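Local coordinates for glycoside hydrolase family protein (Novosphingobium sp. PP1Y, PDB 6Q2F), which acts as an alpha-L-rhamnosidase, probably hydrolysing the glycosidic bonds that link alpha-L-rhamnose to its glycoside substrates, at residues Asp603-Ala608 with Ser631-Tyr636; Ala607-Phe612 with Ile664-Val669; Asn673-His678 with Asp716-Ser721. One frame throughout, in Å; residues are numbered along the deposited sequence.

Contact 1 (Asp603-Ala608 with Ser631-Tyr636)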
loop_
_atom_site.group_PDB
_atom_site.type_symbol
_atom_site.label_atom_id
_atom_site.label_comp_id
_atom_site.label_asym_id
_atom_site.label_seq_id
_atom_site.Cartn_x
_atom_site.Cartn_y
_atom_site.Cartn_z
ATOM N N ASP A 603 5.657 -11.208 10.267
ATOM C CA ASP A 603 6.664 -12.118 9.728
ATOM C C ASP A 603 6.981 -11.794 8.281
ATOM O O ASP A 603 8.118 -11.972 7.831
ATOM C CB ASP A 603 6.173 -13.555 9.835
ATOM C CG ASP A 603 5.944 -13.964 11.259
ATOM O OD1 ASP A 603 4.834 -13.703 11.764
ATOM O OD2 ASP A 603 6.884 -14.519 11.859
ATOM N N ILE A 604 5.972 -11.353 7.533
ATOM C CA ILE A 604 6.162 -11.043 6.124
ATOM C C ILE A 604 5.536 -9.685 5.829
ATOM O O ILE A 604 4.315 -9.584 5.624
ATOM C CB ILE A 604 5.596 -12.158 5.241
ATOM C CG1 ILE A 604 6.240 -13.488 5.635
ATOM C CG2 ILE A 604 5.900 -11.875 3.800
ATOM C CD1 ILE A 604 5.516 -14.690 5.158
ATOM N N PRO A 605 6.328 -8.616 5.838
ATOM C CA PRO A 605 5.813 -7.313 5.413
ATOM C C PRO A 605 5.303 -7.404 3.988
ATOM O O PRO A 605 5.887 -8.087 3.149
ATOM C CB PRO A 605 7.036 -6.395 5.525
ATOM C CG PRO A 605 7.920 -7.085 6.537
ATOM C CD PRO A 605 7.739 -8.545 6.239
HETATM N N MSE A 606 4.189 -6.745 3.733
HETATM C CA MSE A 606 3.468 -6.928 2.508
HETATM C C MSE A 606 2.965 -5.600 1.956
HETATM O O MSE A 606 2.573 -4.698 2.698
HETATM C CB MSE A 606 2.273 -7.891 2.730
HETATM C CG MSE A 606 1.620 -8.315 1.435
HETATM SE SE MSE A 606 0.418 -9.776 1.817
HETATM C CE MSE A 606 -0.332 -10.074 0.027
ATOM N N ALA A 607 3.003 -5.496 0.634
ATOM C CA ALA A 607 2.553 -4.310 -0.078
ATOM C C ALA A 607 1.673 -4.782 -1.235
ATOM O O ALA A 607 1.180 -5.914 -1.246
ATOM C CB ALA A 607 3.768 -3.490 -0.522
ATOM N N ALA A 608 1.458 -3.907 -2.216
ATOM C CA ALA A 608 0.592 -4.202 -3.352
ATOM C C ALA A 608 1.149 -3.527 -4.606
ATOM O O ALA A 608 1.874 -2.528 -4.528
ATOM C CB ALA A 608 -0.864 -3.730 -3.113
ATOM N N SER A 631 11.892 -2.160 2.957
ATOM C CA SER A 631 12.767 -1.597 3.981
ATOM C C SER A 631 12.538 -2.272 5.326
ATOM O O SER A 631 13.491 -2.565 6.052
ATOM C CB SER A 631 12.548 -0.089 4.083
ATOM O OG SER A 631 12.706 0.527 2.811
ATOM N N VAL A 632 11.276 -2.540 5.674
ATOM C CA VAL A 632 10.989 -3.227 6.936
ATOM C C VAL A 632 11.715 -4.563 6.973
ATOM O O VAL A 632 12.464 -4.864 7.916
ATOM C CB VAL A 632 9.469 -3.410 7.134
ATOM C CG1 VAL A 632 9.207 -4.330 8.341
ATOM C CG2 VAL A 632 8.799 -2.067 7.385
ATOM N N ALA A 633 11.525 -5.372 5.927
ATOM C CA ALA A 633 12.112 -6.707 5.905
ATOM C C ALA A 633 13.636 -6.659 5.969
ATOM O O ALA A 633 14.260 -7.560 6.530
ATOM C CB ALA A 633 11.655 -7.457 4.658
ATOM N N HIS A 634 14.251 -5.639 5.366
ATOM C CA HIS A 634 15.706 -5.526 5.425
ATOM C C HIS A 634 16.158 -5.137 6.830
ATOM O O HIS A 634 17.088 -5.736 7.383
ATOM C CB HIS A 634 16.212 -4.495 4.402
ATOM C CG HIS A 634 15.812 -4.779 2.988
ATOM N ND1 HIS A 634 15.859 -3.814 2.003
ATOM C CD2 HIS A 634 15.357 -5.906 2.387
ATOM C CE1 HIS A 634 15.447 -4.329 0.858
ATOM N NE2 HIS A 634 15.146 -5.601 1.062
ATOM N N LEU A 635 15.504 -4.141 7.418
ATOM C CA LEU A 635 15.923 -3.635 8.717
ATOM C C LEU A 635 15.564 -4.592 9.848
ATOM O O LEU A 635 16.416 -4.889 10.690
ATOM C CB LEU A 635 15.314 -2.252 8.947
ATOM C CG LEU A 635 16.119 -1.249 8.125
ATOM C CD1 LEU A 635 15.230 -0.162 7.625
ATOM C CD2 LEU A 635 17.240 -0.659 8.985
ATOM N N TYR A 636 14.336 -5.123 9.869
ATOM C CA TYR A 636 13.920 -5.939 11.005
ATOM C C TYR A 636 14.182 -7.423 10.799
ATOM O O TYR A 636 13.878 -8.215 11.693
ATOM C CB TYR A 636 12.437 -5.679 11.337
ATOM C CG TYR A 636 12.243 -4.281 11.882
ATOM C CD1 TYR A 636 12.104 -3.198 11.020
ATOM C CD2 TYR A 636 12.236 -4.035 13.269
ATOM C CE1 TYR A 636 11.953 -1.915 11.512
ATOM C CE2 TYR A 636 12.104 -2.738 13.772
ATOM C CZ TYR A 636 11.955 -1.689 12.892
ATOM O OH TYR A 636 11.811 -0.409 13.353
#
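The pyrrolidine ring of Pro605 presents its outer corner to the helix, and Val632 is the residue it meets first. The ring is puckered C-gamma exo, and its CG comes within 3.5 Å of CG1 of Val632, with Pro605 CB a little farther back at 4.1 Å from the same methyl. The one flat aromatic group near this contact, the ring of Tyr636 a turn farther along the helix, takes no part in the contact with the proline; the carbonyl O of Val632 lies at its edge, in its plane, 3.5 Å from Tyr636 CD1. The same oxygen accepts the helical bond from Tyr636 N at 2.7 Å.

Val632 places CG1 anti to its backbone N (chi1 171°), which carries this methyl out to the proline, the two side chains meeting at a slant. Ala633 completes the small apolar surface, its CB lying 4.2 Å from Pro605 CG. No hydrogen bond joins the two segments; the fit is wholly van der Waals, and the three residues that touch are buried. Around them, Val632 also rests on Met596 and Ala633 on Val641. Ile604 and Met606, a selenomethionine here, instead contact Tyr581 and Ala642, residues of the strands on either side.

Strand 604-610, helix 620-636 and strand 642-649 form a beta-alpha-beta unit, and Pro605 joins the first strand to the last turns of the helix. Such helix-on-strand packing builds the outer layer of a (beta/alpha)8 barrel, here the barrel whose strand 642-649 supplies Glu644 to the sodium site.

Contact 2 (Ala607-Phe612 with Ile664-Val669); sequences AALWTF and IDLEFV
Leu609 meets Glu667 and Leu666 where helix 657-670 packs against strand 604-610 of the (beta/alpha)8 barrel. Starting from the backbone of Leu609, CB already lies against the glutamate, 3.8 Å from Glu667 CG and equally close to its OE2. Beyond it, CG stands anti to the backbone N (chi1 175°), which lays the branch against Glu667 and Leu666. At the tip, CD2 comes to 3.7 Å from Glu667 CG and also meets the CD2 methyl of Leu666, at 4.1 Å.

Glu667 therefore lends its aliphatic part to an apolar contact, while its carboxylate is buried: OE2 rests beside the leucine, and OE1 is hydrogen-bonded to Ser645 OG of the adjoining strand 642-649. Replacing it by an alanine would probably open a gap beside Leu609 CB and CD2 and leave the Ser645 hydroxyl without this partner.

Past the end of the strand, Phe612 continues the apolar surface, and its ring also forms a cation-pi contact with Arg662 and an edge-to-face stack with Phe663. Leu666 CD2 approaches Phe612 CE1 obliquely at 3.8 Å, while the carbonyl O of Trp610 sits in the plane of that ring, at its edge, 3.5 Å from CD1 of Phe612.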
loop_
_atom_site.group_PDB
_atom_site.type_symbol
_atom_site.label_atom_id
_atom_site.label_comp_id
_atom_site.label_asym_id
_atom_site.label_seq_id
_atom_site.Cartn_x
_atom_site.Cartn_y
_atom_site.Cartn_z
ATOM N N ALA A 607 3.003 -5.496 0.634
ATOM C CA ALA A 607 2.553 -4.310 -0.078
ATOM C C ALA A 607 1.673 -4.782 -1.235
ATOM O O ALA A 607 1.180 -5.914 -1.246
ATOM C CB ALA A 607 3.768 -3.490 -0.522
ATOM N N ALA A 608 1.458 -3.907 -2.216
ATOM C CA ALA A 608 0.592 -4.202 -3.352
ATOM C C ALA A 608 1.149 -3.527 -4.606
ATOM O O ALA A 608 1.874 -2.528 -4.528
ATOM C CB ALA A 608 -0.864 -3.730 -3.113
ATOM N N LEU A 609 0.805 -4.083 -5.767
ATOM C CA LEU A 609 1.059 -3.410 -7.042
ATOM C C LEU A 609 -0.044 -3.753 -8.026
ATOM O O LEU A 609 -0.323 -4.931 -8.252
ATOM C CB LEU A 609 2.416 -3.779 -7.664
ATOM C CG LEU A 609 2.485 -3.096 -9.050
ATOM C CD1 LEU A 609 2.752 -1.566 -8.942
ATOM C CD2 LEU A 609 3.471 -3.754 -10.026
ATOM N N TRP A 610 -0.650 -2.723 -8.608
ATOM C CA TRP A 610 -1.677 -2.886 -9.625
ATOM C C TRP A 610 -1.051 -2.858 -11.020
ATOM O O TRP A 610 -0.005 -2.245 -11.240
ATOM C CB TRP A 610 -2.726 -1.778 -9.522
ATOM C CG TRP A 610 -3.683 -1.918 -8.370
ATOM C CD1 TRP A 610 -3.399 -2.373 -7.119
ATOM C CD2 TRP A 610 -5.070 -1.598 -8.377
ATOM N NE1 TRP A 610 -4.525 -2.361 -6.350
ATOM C CE2 TRP A 610 -5.569 -1.889 -7.101
ATOM C CE3 TRP A 610 -5.944 -1.094 -9.346
ATOM C CZ2 TRP A 610 -6.902 -1.685 -6.757
ATOM C CZ3 TRP A 610 -7.270 -0.901 -9.005
ATOM C CH2 TRP A 610 -7.735 -1.197 -7.719
ATOM N N THR A 611 -1.691 -3.548 -11.961
ATOM C CA THR A 611 -1.295 -3.401 -13.348
ATOM C C THR A 611 -1.530 -1.962 -13.791
ATOM O O THR A 611 -2.360 -1.234 -13.235
ATOM C CB THR A 611 -2.072 -4.364 -14.235
ATOM O OG1 THR A 611 -3.441 -3.958 -14.283
ATOM C CG2 THR A 611 -1.960 -5.788 -13.662
ATOM N N PHE A 612 -0.770 -1.548 -14.798
ATOM C CA PHE A 612 -0.856 -0.178 -15.278
ATOM C C PHE A 612 -0.465 -0.147 -16.749
ATOM O O PHE A 612 0.342 -0.963 -17.208
ATOM C CB PHE A 612 0.055 0.749 -14.468
ATOM C CG PHE A 612 1.504 0.327 -14.478
ATOM C CD1 PHE A 612 1.978 -0.577 -13.540
ATOM C CD2 PHE A 612 2.389 0.833 -15.422
ATOM C CE1 PHE A 612 3.302 -0.978 -13.551
ATOM C CE2 PHE A 612 3.730 0.453 -15.433
ATOM C CZ PHE A 612 4.183 -0.460 -14.507
ATOM N N ILE A 664 5.629 -7.826 -12.597
ATOM C CA ILE A 664 6.332 -8.618 -11.586
ATOM C C ILE A 664 7.797 -8.224 -11.514
ATOM O O ILE A 664 8.413 -8.303 -10.450
ATOM C CB ILE A 664 6.169 -10.127 -11.871
ATOM C CG1 ILE A 664 6.192 -10.916 -10.561
ATOM C CG2 ILE A 664 7.192 -10.655 -12.888
ATOM C CD1 ILE A 664 4.880 -10.783 -9.772
ATOM N N ASP A 665 8.387 -7.834 -12.651
ATOM C CA ASP A 665 9.759 -7.337 -12.645
ATOM C C ASP A 665 9.850 -6.029 -11.869
ATOM O O ASP A 665 10.824 -5.793 -11.148
ATOM C CB ASP A 665 10.271 -7.177 -14.087
ATOM C CG ASP A 665 10.432 -8.524 -14.815
ATOM O OD1 ASP A 665 10.347 -9.594 -14.172
ATOM O OD2 ASP A 665 10.652 -8.525 -16.045
ATOM N N LEU A 666 8.828 -5.183 -11.963
ATOM C CA LEU A 666 8.827 -3.956 -11.180
ATOM C C LEU A 666 8.717 -4.262 -9.685
ATOM O O LEU A 666 9.403 -3.643 -8.869
ATOM C CB LEU A 666 7.692 -3.044 -11.654
ATOM C CG LEU A 666 7.516 -1.790 -10.786
ATOM C CD1 LEU A 666 8.784 -0.882 -10.866
ATOM C CD2 LEU A 666 6.263 -1.007 -11.190
ATOM N N GLU A 667 7.880 -5.235 -9.309
ATOM C CA GLU A 667 7.825 -5.653 -7.912
ATOM C C GLU A 667 9.170 -6.200 -7.455
ATOM O O GLU A 667 9.646 -5.891 -6.351
ATOM C CB GLU A 667 6.752 -6.715 -7.729
ATOM C CG GLU A 667 5.348 -6.221 -7.985
ATOM C CD GLU A 667 4.345 -7.332 -7.832
ATOM O OE1 GLU A 667 4.561 -8.214 -6.977
ATOM O OE2 GLU A 667 3.353 -7.321 -8.577
ATOM N N PHE A 668 9.785 -7.039 -8.291
ATOM C CA PHE A 668 11.072 -7.627 -7.943
ATOM C C PHE A 668 12.129 -6.547 -7.705
ATOM O O PHE A 668 12.818 -6.562 -6.682
ATOM C CB PHE A 668 11.502 -8.588 -9.045
ATOM C CG PHE A 668 10.774 -9.916 -9.015
ATOM C CD1 PHE A 668 10.445 -10.513 -7.808
ATOM C CD2 PHE A 668 10.443 -10.570 -10.189
ATOM C CE1 PHE A 668 9.806 -11.729 -7.766
ATOM C CE2 PHE A 668 9.775 -11.787 -10.162
ATOM C CZ PHE A 668 9.464 -12.371 -8.945
ATOM N N VAL A 669 12.259 -5.587 -8.631
ATOM C CA VAL A 669 13.342 -4.612 -8.523
ATOM C C VAL A 669 13.068 -3.587 -7.418
ATOM O O VAL A 669 13.991 -2.902 -6.970
ATOM C CB VAL A 669 13.580 -3.933 -9.885
ATOM C CG1 VAL A 669 12.580 -2.790 -10.127
ATOM C CG2 VAL A 669 15.034 -3.452 -9.994
#

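Contact 3 (Asn673-His678 with Asp716-Ser721)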
loop_
_atom_site.group_PDB
_atom_site.type_symbol
_atom_site.label_atom_id
_atom_site.label_comp_id
_atom_site.label_asym_id
_atom_site.label_seq_id
_atom_site.Cartn_x
_atom_site.Cartn_y
_atom_site.Cartn_z
ATOM N N ASN A 673 9.974 -10.162 -2.933
ATOM C CA ASN A 673 10.487 -11.481 -3.281
ATOM C C ASN A 673 9.514 -12.596 -2.916
ATOM O O ASN A 673 9.919 -13.759 -2.867
ATOM C CB ASN A 673 11.865 -11.714 -2.607
ATOM C CG ASN A 673 11.815 -11.537 -1.106
ATOM O OD1 ASN A 673 10.778 -11.736 -0.473
ATOM N ND2 ASN A 673 12.946 -11.177 -0.519
ATOM N N ARG A 674 8.262 -12.280 -2.608
ATOM C CA ARG A 674 7.206 -13.291 -2.492
ATOM C C ARG A 674 5.932 -12.704 -3.069
ATOM O O ARG A 674 5.109 -12.130 -2.341
ATOM C CB ARG A 674 6.980 -13.734 -1.044
ATOM C CG ARG A 674 5.763 -14.647 -0.898
ATOM C CD ARG A 674 5.754 -15.400 0.397
ATOM N NE ARG A 674 6.833 -16.382 0.472
ATOM C CZ ARG A 674 7.073 -17.143 1.535
ATOM N NH1 ARG A 674 6.308 -17.038 2.618
ATOM N NH2 ARG A 674 8.077 -18.001 1.516
ATOM N N PRO A 675 5.755 -12.775 -4.384
ATOM C CA PRO A 675 4.507 -12.281 -4.962
ATOM C C PRO A 675 3.333 -13.103 -4.447
ATOM O O PRO A 675 3.430 -14.319 -4.254
ATOM C CB PRO A 675 4.723 -12.451 -6.470
ATOM C CG PRO A 675 6.268 -12.377 -6.628
ATOM C CD PRO A 675 6.736 -13.154 -5.420
ATOM N N VAL A 676 2.232 -12.419 -4.169
ATOM C CA VAL A 676 0.971 -13.058 -3.832
ATOM C C VAL A 676 -0.009 -12.579 -4.897
ATOM O O VAL A 676 -0.453 -11.422 -4.872
ATOM C CB VAL A 676 0.499 -12.724 -2.408
ATOM C CG1 VAL A 676 -0.754 -13.560 -2.057
ATOM C CG2 VAL A 676 1.637 -13.000 -1.398
ATOM N N ILE A 677 -0.264 -13.413 -5.873
ATOM C CA ILE A 677 -1.070 -13.001 -6.985
ATOM C C ILE A 677 -2.518 -12.763 -6.706
ATOM O O ILE A 677 -3.182 -13.594 -6.216
ATOM C CB ILE A 677 -0.911 -13.954 -8.171
ATOM C CG1 ILE A 677 0.543 -14.065 -8.551
ATOM C CG2 ILE A 677 -1.727 -13.488 -9.349
ATOM C CD1 ILE A 677 0.926 -15.372 -9.159
ATOM N N HIS A 678 -2.961 -11.589 -7.058
ATOM C CA HIS A 678 -4.324 -11.195 -6.950
ATOM C C HIS A 678 -4.955 -11.395 -8.313
ATOM O O HIS A 678 -4.667 -10.615 -9.167
ATOM C CB HIS A 678 -4.358 -9.725 -6.635
ATOM C CG HIS A 678 -5.720 -9.182 -6.406
ATOM N ND1 HIS A 678 -6.623 -8.999 -7.416
ATOM C CD2 HIS A 678 -6.332 -8.778 -5.280
ATOM C CE1 HIS A 678 -7.740 -8.529 -6.921
ATOM N NE2 HIS A 678 -7.588 -8.380 -5.627
ATOM N N ASP A 716 7.327 -20.656 -12.638
ATOM C CA ASP A 716 8.737 -20.970 -12.411
ATOM C C ASP A 716 9.599 -19.720 -12.543
ATOM O O ASP A 716 10.585 -19.548 -11.822
ATOM C CB ASP A 716 9.215 -22.024 -13.410
ATOM C CG ASP A 716 8.826 -23.444 -13.026
ATOM O OD1 ASP A 716 8.565 -23.721 -11.844
ATOM O OD2 ASP A 716 8.839 -24.300 -13.928
ATOM N N TYR A 717 9.260 -18.852 -13.489
ATOM C CA TYR A 717 9.984 -17.597 -13.640
ATOM C C TYR A 717 9.871 -16.762 -12.378
ATOM O O TYR A 717 10.868 -16.196 -11.899
ATOM C CB TYR A 717 9.429 -16.849 -14.851
ATOM C CG TYR A 717 9.912 -15.429 -14.993
ATOM C CD1 TYR A 717 9.255 -14.372 -14.351
ATOM C CD2 TYR A 717 11.024 -15.140 -15.770
ATOM C CE1 TYR A 717 9.696 -13.068 -14.506
ATOM C CE2 TYR A 717 11.464 -13.850 -15.929
ATOM C CZ TYR A 717 10.807 -12.824 -15.293
ATOM O OH TYR A 717 11.259 -11.553 -15.483
ATOM N N ILE A 718 8.665 -16.697 -11.811
ATOM C CA ILE A 718 8.466 -15.962 -10.567
ATOM C C ILE A 718 9.179 -16.652 -9.413
ATOM O O ILE A 718 9.820 -15.993 -8.581
ATOM C CB ILE A 718 6.966 -15.813 -10.290
ATOM C CG1 ILE A 718 6.306 -14.981 -11.407
ATOM C CG2 ILE A 718 6.738 -15.212 -8.883
ATOM C CD1 ILE A 718 4.750 -15.043 -11.402
ATOM N N ALA A 719 9.095 -17.984 -9.349
ATOM C CA ALA A 719 9.746 -18.714 -8.265
ATOM C C ALA A 719 11.266 -18.611 -8.349
ATOM O O ALA A 719 11.941 -18.524 -7.320
ATOM C CB ALA A 719 9.322 -20.182 -8.289
ATOM N N ARG A 720 11.830 -18.649 -9.562
ATOM C CA ARG A 720 13.281 -18.557 -9.683
ATOM C C ARG A 720 13.767 -17.166 -9.328
ATOM O O ARG A 720 14.811 -17.004 -8.689
ATOM C CB ARG A 720 13.744 -18.918 -11.096
ATOM C CG ARG A 720 13.536 -20.356 -11.424
ATOM C CD ARG A 720 14.223 -20.747 -12.717
ATOM N NE ARG A 720 14.069 -22.169 -12.961
ATOM C CZ ARG A 720 13.345 -22.661 -13.953
ATOM N NH1 ARG A 720 12.735 -21.834 -14.790
ATOM N NH2 ARG A 720 13.234 -23.968 -14.114
ATOM N N SER A 721 13.041 -16.147 -9.768
ATOM C CA SER A 721 13.417 -14.784 -9.440
ATOM C C SER A 721 13.325 -14.558 -7.939
ATOM O O SER A 721 14.216 -13.952 -7.338
ATOM C CB SER A 721 12.512 -13.817 -10.199
ATOM O OG SER A 721 12.717 -13.948 -11.591
#
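Apolar contacts alone join segments 673-678 and 716-721, and Ile718 is the helix residue that makes them. Its CG2 branch is turned anti to the backbone N and lies against the ring of Pro675, 3.7 Å from CG and 4.0 Å from CD of that proline. The two side chains pass one another in opposite senses, with the methyl alongside the ring. The other branch of Ile718 runs on to CD1, which meets the CD1 methyl of Ile677 more loosely, at 4.4 Å. One isoleucine thus spans two strand residues that face the helix.

No hydrogen bond joins the two segments themselves, although Asn673, just before the strand, bonds to Leu725 and Gln726 farther along the same helix. Within segment 716-721, Ser721 OG donates to Tyr717 O over 2.9 Å, with a C=O...donor angle of 154° and the donor tilted 26° from the carbonyl plane. Ser721 N reaches the same oxygen from the opposite face of that plane, so Tyr717 O is gripped twice. This bond also holds the serine hydroxyl over the centre of the Tyr717 ring, 4.2 Å above it.

On the strand side, Pro675 is covered further by Ile664 and Phe668 of helix 657-670. Strand 674-677 pairs in parallel with both 642-649 and 56-62 and so closes the circle of strands; a helix laid over its outward-facing residues is the packing expected of a (beta/alpha)8 barrel.

In the fold
All three contacts place a helix on the outside of one curled parallel sheet, the (beta/alpha)8 barrel of the rhamnosidase. Contacts 1 and 2 share strand 604-610, which is covered by helix 620-636 near its start and helix 657-670 near its end; their centres lie 15 Å apart. Contact 3 comes later in the chain, its centre 11 Å from contact 2 and 16 Å from contact 1. Helix 657-670 leads into strand 674-677 and touches helix 712-726, where Asp665 OD1 and Tyr717 OH probably share a hydrogen bond of 2.5 Å. On the inner side, Met606 CE meets Val676 CB across strand 642-649, which carries the sodium-site residue Glu644.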